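Local coordinates for protein (tenascin) (Gallus gallus, PDB 1QR4), which forms part of an extracellular-matrix adhesion protein, as two fibronectin type III domains in tandem that encompass heparin- and contactin-binding regions, at residues E70-L75 with T88-T93; A111-T116 with T147-V152. All coordinates share one frame; numbering follows the deposited sequence.

Contact 1 of 2, residues E70-L75 with T88-T93; sequences EYTISL and TIKGST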
loop_
_atom_site.group_PDB
_atom_site.type_symbol
_atom_site.label_atom_id
_atom_site.label_comp_id
_atom_site.label_asym_id
_atom_site.label_seq_id
_atom_site.Cartn_x
_atom_site.Cartn_y
_atom_site.Cartn_z
ATOM N N GLU A 70 -2.677 2.742 -10.087
ATOM C CA GLU A 70 -3.521 3.920 -10.080
ATOM C C GLU A 70 -4.914 3.580 -10.581
ATOM O O GLU A 70 -5.071 2.754 -11.461
ATOM C CB GLU A 70 -2.900 5.024 -10.922
ATOM C CG GLU A 70 -3.681 6.325 -10.902
ATOM C CD GLU A 70 -2.927 7.463 -11.552
ATOM O OE1 GLU A 70 -2.451 7.290 -12.696
ATOM O OE2 GLU A 70 -2.807 8.530 -10.910
ATOM N N TYR A 71 -5.925 4.207 -9.998
ATOM C CA TYR A 71 -7.311 3.982 -10.396
ATOM C C TYR A 71 -8.075 5.279 -10.685
ATOM O O TYR A 71 -7.914 6.290 -9.996
ATOM C CB TYR A 71 -8.083 3.246 -9.297
ATOM C CG TYR A 71 -7.679 1.822 -9.070
ATOM C CD1 TYR A 71 -6.694 1.497 -8.138
ATOM C CD2 TYR A 71 -8.308 0.789 -9.746
ATOM C CE1 TYR A 71 -6.351 0.185 -7.884
ATOM C CE2 TYR A 71 -7.969 -0.531 -9.496
ATOM C CZ TYR A 71 -6.988 -0.823 -8.561
ATOM O OH TYR A 71 -6.643 -2.129 -8.310
ATOM N N THR A 72 -8.924 5.239 -11.698
ATOM C CA THR A 72 -9.741 6.385 -12.012
ATOM C C THR A 72 -11.021 6.073 -11.263
ATOM O O THR A 72 -11.678 5.070 -11.547
ATOM C CB THR A 72 -10.022 6.484 -13.516
ATOM O OG1 THR A 72 -8.784 6.672 -14.212
ATOM C CG2 THR A 72 -10.944 7.659 -13.814
ATOM N N ILE A 73 -11.333 6.875 -10.253
ATOM C CA ILE A 73 -12.540 6.648 -9.474
ATOM C C ILE A 73 -13.580 7.710 -9.776
ATOM O O ILE A 73 -13.280 8.900 -9.772
ATOM C CB ILE A 73 -12.246 6.651 -7.939
ATOM C CG1 ILE A 73 -11.196 5.591 -7.599
ATOM C CG2 ILE A 73 -13.521 6.319 -7.149
ATOM C CD1 ILE A 73 -10.551 5.753 -6.234
ATOM N N SER A 74 -14.802 7.264 -10.046
ATOM C CA SER A 74 -15.915 8.165 -10.311
ATOM C C SER A 74 -17.188 7.753 -9.577
ATOM O O SER A 74 -17.596 6.591 -9.568
ATOM C CB SER A 74 -16.182 8.322 -11.815
ATOM O OG SER A 74 -16.426 7.074 -12.436
ATOM N N LEU A 75 -17.801 8.742 -8.953
ATOM C CA LEU A 75 -19.019 8.553 -8.197
ATOM C C LEU A 75 -20.131 9.345 -8.860
ATOM O O LEU A 75 -19.911 10.446 -9.367
ATOM C CB LEU A 75 -18.817 9.062 -6.775
ATOM C CG LEU A 75 -19.957 8.771 -5.824
ATOM C CD1 LEU A 75 -20.062 7.281 -5.595
ATOM C CD2 LEU A 75 -19.686 9.482 -4.553
ATOM N N THR A 88 -15.170 12.883 -10.588
ATOM C CA THR A 88 -14.013 12.026 -10.768
ATOM C C THR A 88 -12.702 12.426 -10.116
ATOM O O THR A 88 -12.394 13.612 -9.966
ATOM C CB THR A 88 -13.761 11.804 -12.266
ATOM O OG1 THR A 88 -14.883 11.119 -12.840
ATOM C CG2 THR A 88 -12.504 10.978 -12.496
ATOM N N ILE A 89 -11.953 11.406 -9.699
ATOM C CA ILE A 89 -10.636 11.568 -9.097
ATOM C C ILE A 89 -9.810 10.325 -9.389
ATOM O O ILE A 89 -10.334 9.272 -9.783
ATOM C CB ILE A 89 -10.643 11.706 -7.548
ATOM C CG1 ILE A 89 -11.282 10.475 -6.905
ATOM C CG2 ILE A 89 -11.276 12.994 -7.111
ATOM C CD1 ILE A 89 -10.734 10.144 -5.526
ATOM N N LYS A 90 -8.511 10.464 -9.154
ATOM C CA LYS A 90 -7.565 9.385 -9.333
ATOM C C LYS A 90 -6.888 9.112 -8.000
ATOM O O LYS A 90 -6.624 10.013 -7.202
ATOM C CB LYS A 90 -6.525 9.739 -10.387
ATOM C CG LYS A 90 -7.072 9.771 -11.796
ATOM C CD LYS A 90 -5.981 10.080 -12.811
ATOM C CE LYS A 90 -6.539 10.063 -14.222
ATOM N NZ LYS A 90 -7.672 11.021 -14.372
ATOM N N GLY A 91 -6.661 7.839 -7.747
ATOM C CA GLY A 91 -6.018 7.427 -6.522
ATOM C C GLY A 91 -5.245 6.167 -6.834
ATOM O O GLY A 91 -5.743 5.261 -7.508
ATOM N N SER A 92 -3.992 6.141 -6.410
ATOM C CA SER A 92 -3.160 4.984 -6.634
ATOM C C SER A 92 -2.869 4.322 -5.297
ATOM O O SER A 92 -2.750 5.001 -4.274
ATOM C CB SER A 92 -1.868 5.407 -7.317
ATOM O OG SER A 92 -1.289 6.504 -6.642
ATOM N N THR A 93 -2.840 2.991 -5.292
ATOM C CA THR A 93 -2.536 2.233 -4.074
ATOM C C THR A 93 -1.037 2.338 -3.809
ATOM O O THR A 93 -0.263 2.660 -4.720
ATOM C CB THR A 93 -2.884 0.740 -4.221
ATOM O OG1 THR A 93 -2.391 0.256 -5.477
ATOM C CG2 THR A 93 -4.383 0.522 -4.129
#
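With CG anti to the backbone N (chi1 -177°) and the chain extended beyond it, Glu70 reaches diagonally over the strand pair to Lys90, where OE2 lies 3.9 Å from Lys90 CB. The lysine CG stands anti to its carbonyl carbon (chi1 -71°), and the aliphatic chain runs beside Thr72, CE 4.1 Å from Thr72 OG1. Carboxylate and ammonium do not meet: Glu70 OE2 and Lys90 NZ are 6.5 Å apart, and any attraction between the two charges is therefore probably weak and long-range. Farther along this face the methyls of Thr72 and Thr88 touch obliquely, CG2 to CG2 3.9 Å. The two segments are neighbouring antiparallel strands of the four-stranded sheet of a fibronectin type III sandwich, 88-93 supplying an outermost strand, and Lys90 belongs to a putative heparin-binding site. Tyr71 and Gly91 exchange two backbone hydrogen bonds, as do Ile73 and Ile89; Ile73 N meets Ile89 O at 2.6 Å. Facing the other sheet, Ile73 CB lies 4.1 Å from Ile89 CG1, with Leu23 and Leu25 packed on Ile73 and Leu13 and Val15 on Ile89. Gly91 O sits in plane at the edge of the Tyr71 ring, whose OH is hydrogen-bonded to Asp66 N.

Contact 2 of 2, residues A111-T116 with T147-V152; sequences ATVSWT and TRTKLV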
loop_
_atom_site.group_PDB
_atom_site.type_symbol
_atom_site.label_atom_id
_atom_site.label_comp_id
_atom_site.label_asym_id
_atom_site.label_seq_id
_atom_site.Cartn_x
_atom_site.Cartn_y
_atom_site.Cartn_z
ATOM N N ALA A 111 24.896 -12.195 9.056
ATOM C CA ALA A 111 23.675 -12.946 8.790
ATOM C C ALA A 111 23.092 -12.643 7.424
ATOM O O ALA A 111 23.141 -11.510 6.945
ATOM C CB ALA A 111 22.637 -12.673 9.864
ATOM N N THR A 112 22.536 -13.675 6.805
ATOM C CA THR A 112 21.921 -13.544 5.501
ATOM C C THR A 112 20.414 -13.379 5.671
ATOM O O THR A 112 19.708 -14.342 5.988
ATOM C CB THR A 112 22.206 -14.792 4.605
ATOM O OG1 THR A 112 23.599 -14.842 4.272
ATOM C CG2 THR A 112 21.387 -14.753 3.306
ATOM N N VAL A 113 19.936 -12.143 5.514
ATOM C CA VAL A 113 18.507 -11.862 5.598
ATOM C C VAL A 113 17.940 -12.005 4.191
ATOM O O VAL A 113 18.553 -11.576 3.217
ATOM C CB VAL A 113 18.229 -10.462 6.186
ATOM C CG1 VAL A 113 19.069 -9.416 5.501
ATOM C CG2 VAL A 113 16.756 -10.137 6.077
ATOM N N SER A 114 16.807 -12.683 4.088
ATOM C CA SER A 114 16.159 -12.916 2.806
ATOM C C SER A 114 14.668 -12.568 2.919
ATOM O O SER A 114 14.126 -12.499 4.026
ATOM C CB SER A 114 16.347 -14.377 2.415
ATOM O OG SER A 114 15.593 -14.707 1.268
ATOM N N TRP A 115 14.015 -12.309 1.785
ATOM C CA TRP A 115 12.583 -11.955 1.793
ATOM C C TRP A 115 11.864 -12.402 0.548
ATOM O O TRP A 115 12.471 -12.556 -0.493
ATOM C CB TRP A 115 12.392 -10.440 1.921
ATOM C CG TRP A 115 13.114 -9.689 0.861
ATOM C CD1 TRP A 115 12.650 -9.375 -0.380
ATOM C CD2 TRP A 115 14.471 -9.226 0.917
ATOM N NE1 TRP A 115 13.637 -8.755 -1.107
ATOM C CE2 TRP A 115 14.765 -8.648 -0.338
ATOM C CE3 TRP A 115 15.468 -9.245 1.907
ATOM C CZ2 TRP A 115 16.019 -8.091 -0.636
ATOM C CZ3 TRP A 115 16.720 -8.691 1.611
ATOM C CH2 TRP A 115 16.979 -8.123 0.348
ATOM N N THR A 116 10.561 -12.610 0.655
ATOM C CA THR A 116 9.806 -13.023 -0.512
ATOM C C THR A 116 9.140 -11.796 -1.139
ATOM O O THR A 116 8.406 -11.049 -0.487
ATOM C CB THR A 116 8.796 -14.169 -0.215
ATOM O OG1 THR A 116 7.608 -13.643 0.387
ATOM C CG2 THR A 116 9.436 -15.209 0.718
ATOM N N THR A 147 16.747 -10.839 -3.967
ATOM C CA THR A 147 15.789 -11.302 -2.972
ATOM C C THR A 147 16.446 -11.593 -1.619
ATOM O O THR A 147 15.808 -12.132 -0.711
ATOM C CB THR A 147 15.054 -12.554 -3.502
ATOM O OG1 THR A 147 14.188 -13.091 -2.496
ATOM C CG2 THR A 147 16.052 -13.615 -3.925
ATOM N N ARG A 148 17.710 -11.197 -1.472
ATOM C CA ARG A 148 18.448 -11.421 -0.224
ATOM C C ARG A 148 19.712 -10.579 -0.115
ATOM O O ARG A 148 20.213 -10.054 -1.109
ATOM C CB ARG A 148 18.838 -12.902 -0.078
ATOM C CG ARG A 148 19.884 -13.404 -1.078
ATOM C CD ARG A 148 20.259 -14.852 -0.815
ATOM N NE ARG A 148 19.084 -15.725 -0.778
ATOM C CZ ARG A 148 19.041 -16.904 -0.158
ATOM N NH1 ARG A 148 20.113 -17.359 0.476
ATOM N NH2 ARG A 148 17.918 -17.615 -0.145
ATOM N N THR A 149 20.215 -10.442 1.108
ATOM C CA THR A 149 21.451 -9.704 1.336
ATOM C C THR A 149 22.169 -10.189 2.591
ATOM O O THR A 149 21.601 -10.885 3.442
ATOM C CB THR A 149 21.257 -8.161 1.397
ATOM O OG1 THR A 149 22.488 -7.509 1.044
ATOM C CG2 THR A 149 20.867 -7.719 2.805
ATOM N N LYS A 150 23.434 -9.802 2.676
ATOM C CA LYS A 150 24.308 -10.171 3.766
ATOM C C LYS A 150 24.515 -8.978 4.676
ATOM O O LYS A 150 24.714 -7.857 4.203
ATOM C CB LYS A 150 25.656 -10.628 3.187
ATOM C CG LYS A 150 26.298 -9.605 2.229
ATOM C CD LYS A 150 27.576 -10.111 1.560
ATOM C CE LYS A 150 27.289 -11.134 0.467
ATOM N NZ LYS A 150 28.528 -11.475 -0.297
ATOM N N LEU A 151 24.392 -9.207 5.978
ATOM C CA LEU A 151 24.620 -8.150 6.950
ATOM C C LEU A 151 25.979 -8.455 7.579
ATOM O O LEU A 151 26.314 -9.625 7.802
ATOM C CB LEU A 151 23.504 -8.110 8.006
ATOM C CG LEU A 151 22.075 -7.771 7.554
ATOM C CD1 LEU A 151 21.195 -7.503 8.759
ATOM C CD2 LEU A 151 22.087 -6.550 6.672
ATOM N N VAL A 152 26.786 -7.416 7.786
ATOM C CA VAL A 152 28.115 -7.576 8.372
ATOM C C VAL A 152 28.329 -6.608 9.511
ATOM O O VAL A 152 27.517 -5.708 9.728
ATOM C CB VAL A 152 29.229 -7.334 7.345
ATOM C CG1 VAL A 152 29.068 -8.278 6.155
ATOM C CG2 VAL A 152 29.241 -5.862 6.910
#
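Trp115 lays one face of its indole against the backbone of Thr147 and Arg148: Thr147 O stands over the ring centre, 3.5 Å above the plane, and Arg148 CA makes a CH-pi contact, 4.0 Å from the centroid of the six-membered ring. Thr147 O also accepts Trp115 N at 3.1 Å and Ser114 OG at 3.3 Å, the two donors arriving from opposite faces of its plane. In return Thr147 OG1, anti to its own backbone N (chi1 175°), donates to Trp115 O over 2.7 Å, nearly in line with the carbonyl. Onward, backbone bonds pair Ala111 with Leu151 and Val113 with Thr149, though the one from Val113 N to Thr149 O is weak, in the three-stranded sheet of this fibronectin type III sandwich, where 111-115 is the central strand. Val113 CG1 there meets Thr149 CG2 at 3.7 Å and Leu151 CG at 4.0 Å. On the reverse face the Arg148 guanidinium lies with Ser114 CB over one of its faces. Behind the first shell, Tyr125, Ile164 and Val142 of the opposing sheet touch the indole; an alanine in place of Trp115 would probably open a gap between them and the Thr147-Arg148 backbone. Val113 in turn packs on Ile101, Phe103 and Ile164.

In the fold
From the N terminus, the chain first builds the domain holding contact 1, where strand 70-78 turns back into 87-92 as a beta hairpin, closing a loop of 12 residues between the segments. It then passes into the second domain, where contact 2 closes a longer loop: 30 residues separate 111-116 from 147-152, including strands 124-131 and 138-143 of the other sheet. The contacts follow in series, neither nested nor crossed; the centres of contact 1 and contact 2 are about 36 Å apart and their nearest atoms about 16 Å apart. Contact 1 joins an edge strand to the four-stranded sheet of its sandwich; contact 2 does so for the three-stranded sheet of the next.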